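Local coordinates for xylooligosaccharide oxidase (Myceliophthora thermophila, PDB 5L6G), which oxidises the C1 hydroxyl of xylooligosaccharides and related sugars to lactones, passing the electrons through a bicovalently bound FAD to molecular oxygen, which becomes hydrogen peroxide, at residues Y116-D121 against A127-G132; H137-L142 against F150-C155; V158-H163 against A221-K226. All coordinates share one frame; numbering follows the deposited sequence.

The three contacts follow one another along the chain and all belong to the FAD-binding PCMH-type domain, on the same side of the protein's centre. Interaction 1 is the hairpin of strands 118-120 and 127-129; interaction 3, about 8 Å away between centres, uses strand 219-229, which is the next neighbour of strand 127-129 in the same antiparallel sheet. Interaction 2, about 11 Å from interaction 1 and 10 Å from interaction 3, joins helix 135-146 to the loop that carries the flavin-linked Cys155. Apolar side chains of sheet and helices meet between them, and the series runs from a glycosylated surface at Asn117 to the FAD, which interactions 2 and 3 touch, as does Pro131 of interaction 1.

Interaction 1: Y116-D121 against A127-G132; sequences YNVTLD and ATVQPG. With NAG (2-acetamido-2-deoxy-beta-D-glucopyranose), chain B.
Thr119 and Thr128 form the hydrogen-bonded pair at the centre of an antiparallel beta hairpin, the axes of whose strands 118-120 and 127-129 come within 4.5 Å. Thr128 N gives a 2.7 Å bond to Thr119 O, and Thr119 N returns one of 2.9 Å to Thr128 O. The two threonine side chains share one face of the hairpin, where a water donates to Thr128 O and also bonds Thr119 OG1. This is the looser side, with Thr119 exposed.

The opposite face is apolar and better covered. Val118 CG2 lies 4.3 Å from Val129 CG1, and Leu120 CD1 reaches the methyl of Ala127; Ala127 and Val129 are buried, and helix 135-146 packs on this face through Val141 and Leu142.

Past the paired strands, Gln130 and Asn117 hold each other by two bonds. Gln130 N points almost straight at Asn117 O (175° at the hydrogen), while Gln130 OE1 accepts Asn117 N at 2.9 Å on a lone pair in the carbonyl plane. With CG beside its own backbone N (chi1 -70°) and the chain extended beyond, Gln130 runs alongside Asn117, its CB and CG close to that residue's backbone. The other end of the amide, NE2, makes a weak bond of 3.3 Å to O7 of the N-acetylglucosamine carried on Asn117 ND2. An alanine here is likely to leave Asn117 N without its side-chain acceptor and the sugar's O7 without its weak amide contact. The chemistry thus implies a division of labour within one amide: its oxygen accepts from the backbone of the glycosylated asparagine, and its nitrogen may weakly steady the acetamido group of the glycan.

Interaction 2: H137-L142 against F150-C155; sequences HIATVL and FSHGTC. With FAD (flavin-adenine dinucleotide), chain D; XYP (beta-D-xylopyranose), chain H.
Helix 135-146 faces an irregular loop here, the closest alpha carbons, those of Ala139 and Phe150, being 7.7 Å apart, and no hydrogen bond links the two backbones. Side chains fill the interval. Ile138 and Leu142, one helical turn apart, both approach the Phe150 ring at a slant. Ile138 uses its CG2 branch, 3.5 Å from CE2, and Leu142 its CD1 methyl, 3.7 Å from CD2; the two methyls thus meet adjacent ring atoms. Between them in sequence, Ala139 sets its CB at the edge of the His152 imidazole, 3.7 Å from NE2.

This loop belongs to the flavin-binding part of the PCMH-type domain and supplies one of the two covalent links of a bicovalent flavoprotein: Cys155 SG is bonded to FAD C6, the other link coming from His94.

The loop residues also brace one another. His152 turns an edge to Phe150, with CD2 lying 3.8 Å above the phenyl plane near its rim, and Phe225 of strand 219-229 stacks with the same phenyl. The imidazole's CG sits between backbone N and carbonyl carbon (chi1 53°), which folds the ring back toward its own loop; there ND1 donates a nearly straight 3.0 Å bond to a lone pair of Gly153 O, almost exactly in the ring plane. Gly153 itself passes so near the flavin that a side chain would collide with C4. Thr154 N donates to FAD O4 at 2.9 Å. Its hydroxyl OG1 shares a 2.7 Å hydrogen bond with O2 of the bound xylose, a sugar held also by Arg272, Glu412 and Tyr451.

Interaction 3: V158-H163 against A221-K226; sequences VGVGGH and ASFRFK. With FAD (flavin-adenine dinucleotide), chain D.
Val160 and Phe223 carry most of this buried, wholly apolar contact, with Phe225 adding a smaller share. Val160 stands at the first turn of helix 160-165 and divides its two methyls between two rings. CG1 lies 4.1 Å from CE1 of Phe223, while CG2, anti to the backbone N, comes to 3.6 Å from CZ of Phe225. Phe223 continues along the helix to Gly161, its CZ 4.1 Å from the glycine CA.

The other side of this glycine-rich helix start belongs to FAD. Gly159, at the N-cap position, and Gly162 donate their backbone N-H groups to O2P and O1P of one phosphate, each at 2.9 Å; the N-terminal end of the helix would probably favour that negative charge. Side chains on Gly159, Gly161 or Gly162 would collide with the cofactor. His163 ND1 shares a 2.8 Å hydrogen bond with the ribityl O2', and its NE2 is hydrogen-bonded to Gly153 N.

The helix start thus lies between cofactor and sheet: strand 219-229 is flanked by strands 127-129 and 183-189, with Val129 and Ile183 touching Phe225, while Ile138 of helix 135-146 reaches Val160.

Interaction 1: Y116-D121 against A127-G132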
loop_
_atom_site.group_PDB
_atom_site.type_symbol
_atom_site.label_atom_id
_atom_site.label_comp_id
_atom_site.label_asym_id
_atom_site.label_seq_id
_atom_site.Cartn_x
_atom_site.Cartn_y
_atom_site.Cartn_z
ATOM N N TYR A 116 3.493 6.598 -17.671
ATOM C CA TYR A 116 2.202 6.395 -17.022
ATOM C C TYR A 116 1.123 5.897 -17.970
ATOM O O TYR A 116 -0.058 5.974 -17.649
ATOM C CB TYR A 116 1.737 7.693 -16.364
ATOM C CG TYR A 116 1.629 8.872 -17.314
ATOM C CD1 TYR A 116 0.526 9.017 -18.173
ATOM C CD2 TYR A 116 2.616 9.847 -17.352
ATOM C CE1 TYR A 116 0.431 10.090 -19.044
ATOM C CE2 TYR A 116 2.536 10.926 -18.223
ATOM C CZ TYR A 116 1.435 11.045 -19.063
ATOM O OH TYR A 116 1.346 12.122 -19.916
ATOM N N ASN A 117 1.508 5.388 -19.133
ATOM C CA ASN A 117 0.509 4.938 -20.084
ATOM C C ASN A 117 -0.209 3.682 -19.649
ATOM O O ASN A 117 0.382 2.779 -19.064
ATOM C CB ASN A 117 1.114 4.713 -21.464
ATOM C CG ASN A 117 1.320 5.999 -22.221
ATOM O OD1 ASN A 117 0.890 7.078 -21.800
ATOM N ND2 ASN A 117 1.977 5.893 -23.348
ATOM N N VAL A 118 -1.498 3.653 -19.961
ATOM C CA VAL A 118 -2.372 2.542 -19.643
ATOM C C VAL A 118 -3.052 2.149 -20.955
ATOM O O VAL A 118 -3.692 2.982 -21.596
ATOM C CB VAL A 118 -3.415 2.947 -18.574
ATOM C CG1 VAL A 118 -4.422 1.833 -18.348
ATOM C CG2 VAL A 118 -2.724 3.296 -17.251
ATOM N N THR A 119 -2.865 0.899 -21.359
ATOM C CA THR A 119 -3.471 0.338 -22.569
ATOM C C THR A 119 -4.374 -0.779 -22.112
ATOM O O THR A 119 -3.963 -1.611 -21.318
ATOM C CB THR A 119 -2.411 -0.267 -23.515
ATOM O OG1 THR A 119 -1.529 0.755 -23.953
ATOM C CG2 THR A 119 -3.053 -0.901 -24.720
ATOM N N LEU A 120 -5.603 -0.800 -22.614
ATOM C CA LEU A 120 -6.527 -1.864 -22.292
ATOM C C LEU A 120 -6.855 -2.622 -23.559
ATOM O O LEU A 120 -7.287 -2.036 -24.540
ATOM C CB LEU A 120 -7.785 -1.279 -21.654
ATOM C CG LEU A 120 -8.894 -2.248 -21.242
ATOM C CD1 LEU A 120 -8.388 -3.295 -20.265
ATOM C CD2 LEU A 120 -10.043 -1.448 -20.652
ATOM N N ASP A 121 -6.609 -3.927 -23.540
ATOM C CA ASP A 121 -6.977 -4.794 -24.648
ATOM C C ASP A 121 -8.496 -5.010 -24.627
ATOM O O ASP A 121 -9.041 -5.482 -23.620
ATOM C CB ASP A 121 -6.239 -6.126 -24.521
ATOM C CG ASP A 121 -6.343 -6.984 -25.779
ATOM O OD1 ASP A 121 -7.444 -7.460 -26.098
ATOM O OD2 ASP A 121 -5.316 -7.173 -26.448
ATOM N N ALA A 127 -4.881 -5.052 -18.995
ATOM C CA ALA A 127 -4.354 -3.705 -19.073
ATOM C C ALA A 127 -2.847 -3.737 -18.992
ATOM O O ALA A 127 -2.290 -4.329 -18.065
ATOM C CB ALA A 127 -4.891 -2.846 -17.944
ATOM N N THR A 128 -2.195 -3.081 -19.940
ATOM C CA THR A 128 -0.758 -2.884 -19.864
ATOM C C THR A 128 -0.485 -1.518 -19.233
ATOM O O THR A 128 -0.882 -0.473 -19.762
ATOM C CB THR A 128 -0.097 -3.034 -21.243
ATOM O OG1 THR A 128 -0.423 -4.325 -21.761
ATOM C CG2 THR A 128 1.419 -2.898 -21.147
ATOM N N VAL A 129 0.212 -1.536 -18.109
ATOM C CA VAL A 129 0.309 -0.359 -17.275
ATOM C C VAL A 129 1.767 -0.027 -17.036
ATOM O O VAL A 129 2.506 -0.825 -16.479
ATOM C CB VAL A 129 -0.364 -0.606 -15.926
ATOM C CG1 VAL A 129 -0.217 0.616 -15.031
ATOM C CG2 VAL A 129 -1.824 -1.008 -16.140
ATOM N N GLN A 130 2.160 1.156 -17.452
ATOM C CA GLN A 130 3.495 1.634 -17.190
ATOM C C GLN A 130 3.668 1.920 -15.707
ATOM O O GLN A 130 2.719 2.264 -14.998
ATOM C CB GLN A 130 3.781 2.861 -18.027
ATOM C CG GLN A 130 3.916 2.528 -19.499
ATOM C CD GLN A 130 4.554 3.629 -20.269
ATOM O OE1 GLN A 130 4.049 4.749 -20.300
ATOM N NE2 GLN A 130 5.681 3.323 -20.920
ATOM N N PRO A 131 4.903 1.789 -15.227
ATOM C CA PRO A 131 5.106 1.664 -13.803
ATOM C C PRO A 131 4.984 2.956 -13.015
ATOM O O PRO A 131 4.963 2.903 -11.801
ATOM C CB PRO A 131 6.536 1.126 -13.720
ATOM C CG PRO A 131 7.202 1.712 -14.896
ATOM C CD PRO A 131 6.152 1.624 -15.976
ATOM N N GLY A 132 4.971 4.097 -13.690
ATOM C CA GLY A 132 4.690 5.377 -13.041
ATOM C C GLY A 132 3.244 5.797 -13.079
ATOM O O GLY A 132 2.940 6.928 -12.685
HETATM C C1 NAG B . 2.176 7.073 -24.139
HETATM C C2 NAG B . 3.592 7.279 -24.622
HETATM C C3 NAG B . 3.725 8.428 -25.615
HETATM C C4 NAG B . 2.622 8.404 -26.661
HETATM C C5 NAG B . 1.250 8.235 -26.025
HETATM C C6 NAG B . 0.218 7.965 -27.124
HETATM C C7 NAG B . 5.267 6.634 -22.949
HETATM C C8 NAG B . 6.068 7.066 -21.762
HETATM N N2 NAG B . 4.431 7.528 -23.462
HETATM O O3 NAG B . 4.984 8.267 -26.223
HETATM O O4 NAG B . 2.577 9.631 -27.371
HETATM O O5 NAG B . 1.211 7.133 -25.155
HETATM O O6 NAG B . -0.983 7.487 -26.560
HETATM O O7 NAG B . 5.439 5.501 -23.388
HETATM O O HOH W 1 0.675 1.196 -21.680
#

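Interaction 2: H137-L142 against F150-C155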
loop_
_atom_site.group_PDB
_atom_site.type_symbol
_atom_site.label_atom_id
_atom_site.label_comp_id
_atom_site.label_asym_id
_atom_site.label_seq_id
_atom_site.Cartn_x
_atom_site.Cartn_y
_atom_site.Cartn_z
ATOM N N HIS A 137 -5.410 7.638 -12.450
ATOM C CA HIS A 137 -5.268 7.553 -13.899
ATOM C C HIS A 137 -5.635 6.167 -14.410
ATOM O O HIS A 137 -6.345 6.047 -15.412
ATOM C CB HIS A 137 -3.833 7.894 -14.305
ATOM C CG HIS A 137 -3.579 7.801 -15.775
ATOM N ND1 HIS A 137 -4.304 8.514 -16.710
ATOM C CD2 HIS A 137 -2.686 7.069 -16.470
ATOM C CE1 HIS A 137 -3.850 8.237 -17.918
ATOM N NE2 HIS A 137 -2.861 7.367 -17.797
ATOM N N ILE A 138 -5.140 5.138 -13.722
ATOM C CA ILE A 138 -5.409 3.762 -14.125
ATOM C C ILE A 138 -6.921 3.519 -14.076
ATOM O O ILE A 138 -7.519 3.062 -15.057
ATOM C CB ILE A 138 -4.690 2.769 -13.209
ATOM C CG1 ILE A 138 -3.182 2.923 -13.357
ATOM C CG2 ILE A 138 -5.125 1.344 -13.533
ATOM C CD1 ILE A 138 -2.369 2.271 -12.277
ATOM N N ALA A 139 -7.518 3.859 -12.938
ATOM C CA ALA A 139 -8.938 3.656 -12.740
ATOM C C ALA A 139 -9.752 4.389 -13.813
ATOM O O ALA A 139 -10.723 3.855 -14.351
ATOM C CB ALA A 139 -9.336 4.109 -11.352
ATOM N N THR A 140 -9.346 5.610 -14.133
ATOM C CA THR A 140 -10.058 6.409 -15.136
ATOM C C THR A 140 -10.005 5.766 -16.515
ATOM O O THR A 140 -11.038 5.595 -17.199
ATOM C CB THR A 140 -9.466 7.830 -15.196
ATOM O OG1 THR A 140 -9.648 8.453 -13.915
ATOM C CG2 THR A 140 -10.127 8.664 -16.295
ATOM N N VAL A 141 -8.802 5.402 -16.920
ATOM C CA VAL A 141 -8.618 4.809 -18.236
ATOM C C VAL A 141 -9.399 3.507 -18.353
ATOM O O VAL A 141 -10.110 3.306 -19.342
ATOM C CB VAL A 141 -7.139 4.570 -18.576
ATOM C CG1 VAL A 141 -7.030 3.824 -19.907
ATOM C CG2 VAL A 141 -6.394 5.896 -18.671
ATOM N N LEU A 142 -9.283 2.631 -17.353
ATOM C CA LEU A 142 -9.893 1.319 -17.457
ATOM C C LEU A 142 -11.398 1.449 -17.547
ATOM O O LEU A 142 -12.035 0.749 -18.325
ATOM C CB LEU A 142 -9.525 0.417 -16.284
ATOM C CG LEU A 142 -8.046 0.060 -16.105
ATOM C CD1 LEU A 142 -7.876 -0.903 -14.947
ATOM C CD2 LEU A 142 -7.405 -0.487 -17.369
ATOM N N PHE A 150 -9.503 -2.842 -11.698
ATOM C CA PHE A 150 -8.946 -3.833 -10.800
ATOM C C PHE A 150 -9.011 -3.333 -9.355
ATOM O O PHE A 150 -9.436 -2.187 -9.099
ATOM C CB PHE A 150 -7.573 -4.370 -11.233
ATOM C CG PHE A 150 -6.436 -3.387 -11.213
ATOM C CD1 PHE A 150 -5.709 -3.154 -10.059
ATOM C CD2 PHE A 150 -6.005 -2.804 -12.400
ATOM C CE1 PHE A 150 -4.624 -2.294 -10.067
ATOM C CE2 PHE A 150 -4.912 -1.947 -12.420
ATOM C CZ PHE A 150 -4.220 -1.697 -11.250
ATOM N N SER A 151 -8.691 -4.208 -8.410
ATOM C CA SER A 151 -8.791 -3.845 -7.006
ATOM C C SER A 151 -7.544 -3.089 -6.542
ATOM O O SER A 151 -6.450 -3.607 -6.609
ATOM C CB SER A 151 -8.973 -5.103 -6.162
ATOM O OG SER A 151 -9.393 -4.762 -4.856
ATOM N N HIS A 152 -7.717 -1.854 -6.072
ATOM C CA HIS A 152 -6.594 -1.083 -5.573
ATOM C C HIS A 152 -7.014 -0.118 -4.473
ATOM O O HIS A 152 -8.189 0.004 -4.147
ATOM C CB HIS A 152 -5.881 -0.346 -6.709
ATOM C CG HIS A 152 -6.785 0.491 -7.566
ATOM N ND1 HIS A 152 -7.357 1.665 -7.124
ATOM C CD2 HIS A 152 -7.173 0.345 -8.857
ATOM C CE1 HIS A 152 -8.091 2.186 -8.094
ATOM N NE2 HIS A 152 -7.989 1.408 -9.160
ATOM N N GLY A 153 -6.026 0.579 -3.920
ATOM C CA GLY A 153 -6.223 1.473 -2.827
ATOM C C GLY A 153 -6.988 2.716 -3.219
ATOM O O GLY A 153 -7.282 2.952 -4.380
ATOM N N THR A 154 -7.322 3.498 -2.205
ATOM C CA THR A 154 -7.946 4.779 -2.377
ATOM C C THR A 154 -6.751 5.702 -2.524
ATOM O O THR A 154 -5.655 5.378 -2.073
ATOM C CB THR A 154 -8.715 5.190 -1.105
ATOM O OG1 THR A 154 -7.778 5.528 -0.076
ATOM C CG2 THR A 154 -9.614 4.047 -0.582
ATOM N N CYS A 155 -6.927 6.869 -3.093
ATOM C CA CYS A 155 -5.792 7.783 -3.181
ATOM C C CYS A 155 -5.334 7.790 -4.631
ATOM O O CYS A 155 -4.508 6.969 -5.025
ATOM C CB CYS A 155 -4.601 7.381 -2.272
ATOM S SG CYS A 155 -4.734 7.649 -0.475
HETATM P PA FAD D . 7.075 4.960 -4.076
HETATM O O1A FAD D . 7.369 5.497 -5.458
HETATM O O2A FAD D . 7.543 5.789 -2.922
HETATM O O5B FAD D . 7.523 3.457 -3.973
HETATM C C5B FAD D . 7.345 2.654 -2.803
HETATM C C4B FAD D . 8.312 1.491 -2.828
HETATM O O4B FAD D . 8.066 0.698 -3.992
HETATM C C3B FAD D . 9.763 1.935 -2.912
HETATM O O3B FAD D . 10.579 0.985 -2.260
HETATM C C2B FAD D . 10.052 1.899 -4.390
HETATM O O2B FAD D . 11.436 1.803 -4.701
HETATM C C1B FAD D . 9.236 0.700 -4.819
HETATM N N9A FAD D . 8.863 0.810 -6.231
HETATM C C8A FAD D . 8.208 1.794 -6.841
HETATM N N7A FAD D . 8.074 1.535 -8.164
HETATM C C5A FAD D . 8.654 0.351 -8.358
HETATM C C6A FAD D . 8.895 -0.493 -9.526
HETATM N N6A FAD D . 8.414 -0.057 -10.706
HETATM N N1A FAD D . 9.582 -1.639 -9.338
HETATM C C2A FAD D . 10.030 -2.047 -8.148
HETATM N N3A FAD D . 9.839 -1.306 -7.015
HETATM C C4A FAD D . 9.169 -0.124 -7.094
HETATM N N1 FAD D . -2.018 1.753 0.571
HETATM C C2 FAD D . -3.036 0.836 0.580
HETATM O O2 FAD D . -2.754 -0.392 0.660
HETATM N N3 FAD D . -4.328 1.232 0.468
HETATM C C4 FAD D . -4.686 2.532 0.334
HETATM O O4 FAD D . -5.885 2.916 0.230
HETATM C C4X FAD D . -3.643 3.580 0.323
HETATM N N5 FAD D . -3.910 4.912 0.198
HETATM C C5X FAD D . -2.920 5.880 0.159
HETATM C C6 FAD D . -3.203 7.243 0.000
HETATM C C7 FAD D . -2.158 8.180 -0.013
HETATM C C7M FAD D . -2.509 9.640 -0.165
HETATM C C8 FAD D . -0.722 7.743 0.088
HETATM C C8M FAD D . 0.435 8.732 0.001
HETATM C C9 FAD D . -0.467 6.383 0.231
HETATM C C9A FAD D . -1.504 5.434 0.288
HETATM N N10 FAD D . -1.255 4.046 0.455
HETATM C C10 FAD D . -2.268 3.085 0.474
HETATM C "C1'" FAD D . 0.097 3.517 0.597
HETATM C "C2'" FAD D . 0.693 3.108 -0.712
HETATM O "O2'" FAD D . 0.125 1.843 -1.059
HETATM C "C3'" FAD D . 2.179 2.925 -0.460
HETATM O "O3'" FAD D . 2.768 4.129 0.047
HETATM C "C4'" FAD D . 2.848 2.533 -1.780
HETATM O "O4'" FAD D . 3.982 1.702 -1.494
HETATM C "C5'" FAD D . 3.230 3.777 -2.541
HETATM O "O5'" FAD D . 3.506 3.439 -3.902
HETATM P P FAD D . 4.248 4.522 -4.779
HETATM O O1P FAD D . 4.644 3.956 -6.106
HETATM O O2P FAD D . 3.460 5.793 -4.789
HETATM O O3P FAD D . 5.489 4.884 -3.833
HETATM O O1 XYP H . -5.480 3.415 3.880
HETATM C C1 XYP H . -5.398 4.712 3.294
HETATM C C2 XYP H . -6.773 5.376 3.354
HETATM C C3 XYP H . -6.699 6.836 2.927
HETATM C C4 XYP H . -5.618 7.563 3.722
HETATM C C5 XYP H . -4.279 6.819 3.632
HETATM O O2 XYP H . -7.644 4.659 2.479
HETATM O O3 XYP H . -7.987 7.465 3.040
HETATM O O4 XYP H . -5.413 8.875 3.182
HETATM O O5 XYP H . -4.414 5.450 4.001
#

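Interaction 3: V158-H163 against A221-K226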
loop_
_atom_site.group_PDB
_atom_site.type_symbol
_atom_site.label_atom_id
_atom_site.label_comp_id
_atom_site.label_asym_id
_atom_site.label_seq_id
_atom_site.Cartn_x
_atom_site.Cartn_y
_atom_site.Cartn_z
ATOM N N VAL A 158 -1.365 7.775 -5.676
ATOM C CA VAL A 158 -0.507 6.661 -5.375
ATOM C C VAL A 158 -0.021 5.972 -6.651
ATOM O O VAL A 158 -0.780 5.775 -7.595
ATOM C CB VAL A 158 -1.198 5.665 -4.448
ATOM C CG1 VAL A 158 -0.488 4.320 -4.417
ATOM C CG2 VAL A 158 -1.287 6.248 -3.053
ATOM N N GLY A 159 1.264 5.633 -6.672
ATOM C CA GLY A 159 1.846 5.013 -7.854
ATOM C C GLY A 159 1.556 3.531 -7.856
ATOM O O GLY A 159 1.596 2.898 -6.824
ATOM N N VAL A 160 1.289 2.975 -9.032
ATOM C CA VAL A 160 1.030 1.532 -9.146
ATOM C C VAL A 160 2.263 0.709 -8.757
ATOM O O VAL A 160 2.149 -0.420 -8.279
ATOM C CB VAL A 160 0.550 1.146 -10.556
ATOM C CG1 VAL A 160 1.654 1.258 -11.599
ATOM C CG2 VAL A 160 -0.042 -0.250 -10.537
ATOM N N GLY A 161 3.435 1.307 -8.910
ATOM C CA GLY A 161 4.678 0.608 -8.636
ATOM C C GLY A 161 4.799 0.117 -7.214
ATOM O O GLY A 161 4.869 -1.101 -6.955
ATOM N N GLY A 162 4.805 1.039 -6.269
ATOM C CA GLY A 162 4.977 0.643 -4.870
ATOM C C GLY A 162 3.726 -0.030 -4.355
ATOM O O GLY A 162 3.761 -0.967 -3.558
ATOM N N HIS A 163 2.597 0.451 -4.821
ATOM C CA HIS A 163 1.341 -0.032 -4.313
ATOM C C HIS A 163 1.127 -1.505 -4.627
ATOM O O HIS A 163 0.888 -2.296 -3.705
ATOM C CB HIS A 163 0.224 0.843 -4.868
ATOM C CG HIS A 163 -1.123 0.530 -4.318
ATOM N ND1 HIS A 163 -1.539 0.930 -3.067
ATOM C CD2 HIS A 163 -2.177 -0.102 -4.887
ATOM C CE1 HIS A 163 -2.789 0.542 -2.885
ATOM N NE2 HIS A 163 -3.200 -0.068 -3.984
ATOM N N ALA A 221 9.302 -2.558 -15.128
ATOM C CA ALA A 221 9.224 -1.590 -16.214
ATOM C C ALA A 221 7.890 -1.609 -16.925
ATOM O O ALA A 221 7.572 -0.672 -17.647
ATOM C CB ALA A 221 10.349 -1.835 -17.218
ATOM N N SER A 222 7.114 -2.668 -16.736
ATOM C CA SER A 222 5.778 -2.735 -17.279
ATOM C C SER A 222 5.027 -3.764 -16.479
ATOM O O SER A 222 5.607 -4.792 -16.105
ATOM C CB SER A 222 5.785 -3.123 -18.754
ATOM O OG SER A 222 4.465 -3.063 -19.284
ATOM N N PHE A 223 3.763 -3.451 -16.171
ATOM C CA PHE A 223 2.824 -4.382 -15.555
ATOM C C PHE A 223 1.765 -4.779 -16.564
ATOM O O PHE A 223 1.360 -3.964 -17.378
ATOM C CB PHE A 223 2.045 -3.712 -14.401
ATOM C CG PHE A 223 2.867 -3.384 -13.204
ATOM C CD1 PHE A 223 3.557 -2.188 -13.132
ATOM C CD2 PHE A 223 2.959 -4.265 -12.137
ATOM C CE1 PHE A 223 4.313 -1.879 -12.018
ATOM C CE2 PHE A 223 3.715 -3.957 -11.015
ATOM C CZ PHE A 223 4.397 -2.763 -10.947
ATOM N N ARG A 224 1.286 -6.019 -16.481
ATOM C CA ARG A 224 -0.007 -6.374 -17.075
ATOM C C ARG A 224 -0.928 -6.748 -15.956
ATOM O O ARG A 224 -0.571 -7.548 -15.081
ATOM C CB ARG A 224 0.057 -7.561 -18.035
ATOM C CG ARG A 224 0.152 -7.181 -19.487
ATOM C CD ARG A 224 1.518 -6.655 -19.787
ATOM N NE ARG A 224 2.538 -7.495 -19.177
ATOM C CZ ARG A 224 3.833 -7.180 -19.117
ATOM N NH1 ARG A 224 4.284 -6.055 -19.688
ATOM N NH2 ARG A 224 4.674 -8.032 -18.525
ATOM N N PHE A 225 -2.117 -6.170 -15.990
ATOM C CA PHE A 225 -3.114 -6.422 -14.986
ATOM C C PHE A 225 -4.320 -7.046 -15.652
ATOM O O PHE A 225 -4.802 -6.548 -16.667
ATOM C CB PHE A 225 -3.545 -5.107 -14.329
ATOM C CG PHE A 225 -2.588 -4.601 -13.283
ATOM C CD1 PHE A 225 -2.711 -4.998 -11.957
ATOM C CD2 PHE A 225 -1.600 -3.713 -13.616
ATOM C CE1 PHE A 225 -1.836 -4.528 -10.984
ATOM C CE2 PHE A 225 -0.720 -3.244 -12.662
ATOM C CZ PHE A 225 -0.836 -3.648 -11.339
ATOM N N LYS A 226 -4.813 -8.130 -15.070
ATOM C CA LYS A 226 -6.177 -8.564 -15.324
ATOM C C LYS A 226 -7.144 -7.522 -14.745
ATOM O O LYS A 226 -6.781 -6.704 -13.880
ATOM C CB LYS A 226 -6.432 -9.925 -14.682
ATOM C CG LYS A 226 -5.899 -11.082 -15.505
ATOM C CD LYS A 226 -5.916 -12.405 -14.735
ATOM C CE LYS A 226 -5.553 -13.565 -15.663
ATOM N NZ LYS A 226 -5.235 -14.828 -14.913
HETATM P PA FAD D . 7.075 4.960 -4.076
HETATM O O1A FAD D . 7.369 5.497 -5.458
HETATM O O2A FAD D . 7.543 5.789 -2.922
HETATM O O5B FAD D . 7.523 3.457 -3.973
HETATM C C5B FAD D . 7.345 2.654 -2.803
HETATM C C4B FAD D . 8.312 1.491 -2.828
HETATM O O4B FAD D . 8.066 0.698 -3.992
HETATM C C3B FAD D . 9.763 1.935 -2.912
HETATM O O3B FAD D . 10.579 0.985 -2.260
HETATM C C2B FAD D . 10.052 1.899 -4.390
HETATM O O2B FAD D . 11.436 1.803 -4.701
HETATM C C1B FAD D . 9.236 0.700 -4.819
HETATM N N9A FAD D . 8.863 0.810 -6.231
HETATM C C8A FAD D . 8.208 1.794 -6.841
HETATM N N7A FAD D . 8.074 1.535 -8.164
HETATM C C5A FAD D . 8.654 0.351 -8.358
HETATM C C6A FAD D . 8.895 -0.493 -9.526
HETATM N N6A FAD D . 8.414 -0.057 -10.706
HETATM N N1A FAD D . 9.582 -1.639 -9.338
HETATM C C2A FAD D . 10.030 -2.047 -8.148
HETATM N N3A FAD D . 9.839 -1.306 -7.015
HETATM C C4A FAD D . 9.169 -0.124 -7.094
HETATM N N1 FAD D . -2.018 1.753 0.571
HETATM C C2 FAD D . -3.036 0.836 0.580
HETATM O O2 FAD D . -2.754 -0.392 0.660
HETATM N N3 FAD D . -4.328 1.232 0.468
HETATM C C4 FAD D . -4.686 2.532 0.334
HETATM O O4 FAD D . -5.885 2.916 0.230
HETATM C C4X FAD D . -3.643 3.580 0.323
HETATM N N5 FAD D . -3.910 4.912 0.198
HETATM C C5X FAD D . -2.920 5.880 0.159
HETATM C C6 FAD D . -3.203 7.243 0.000
HETATM C C7 FAD D . -2.158 8.180 -0.013
HETATM C C7M FAD D . -2.509 9.640 -0.165
HETATM C C8 FAD D . -0.722 7.743 0.088
HETATM C C8M FAD D . 0.435 8.732 0.001
HETATM C C9 FAD D . -0.467 6.383 0.231
HETATM C C9A FAD D . -1.504 5.434 0.288
HETATM N N10 FAD D . -1.255 4.046 0.455
HETATM C C10 FAD D . -2.268 3.085 0.474
HETATM C "C1'" FAD D . 0.097 3.517 0.597
HETATM C "C2'" FAD D . 0.693 3.108 -0.712
HETATM O "O2'" FAD D . 0.125 1.843 -1.059
HETATM C "C3'" FAD D . 2.179 2.925 -0.460
HETATM O "O3'" FAD D . 2.768 4.129 0.047
HETATM C "C4'" FAD D . 2.848 2.533 -1.780
HETATM O "O4'" FAD D . 3.982 1.702 -1.494
HETATM C "C5'" FAD D . 3.230 3.777 -2.541
HETATM O "O5'" FAD D . 3.506 3.439 -3.902
HETATM P P FAD D . 4.248 4.522 -4.779
HETATM O O1P FAD D . 4.644 3.956 -6.106
HETATM O O2P FAD D . 3.460 5.793 -4.789
HETATM O O3P FAD D . 5.489 4.884 -3.833
#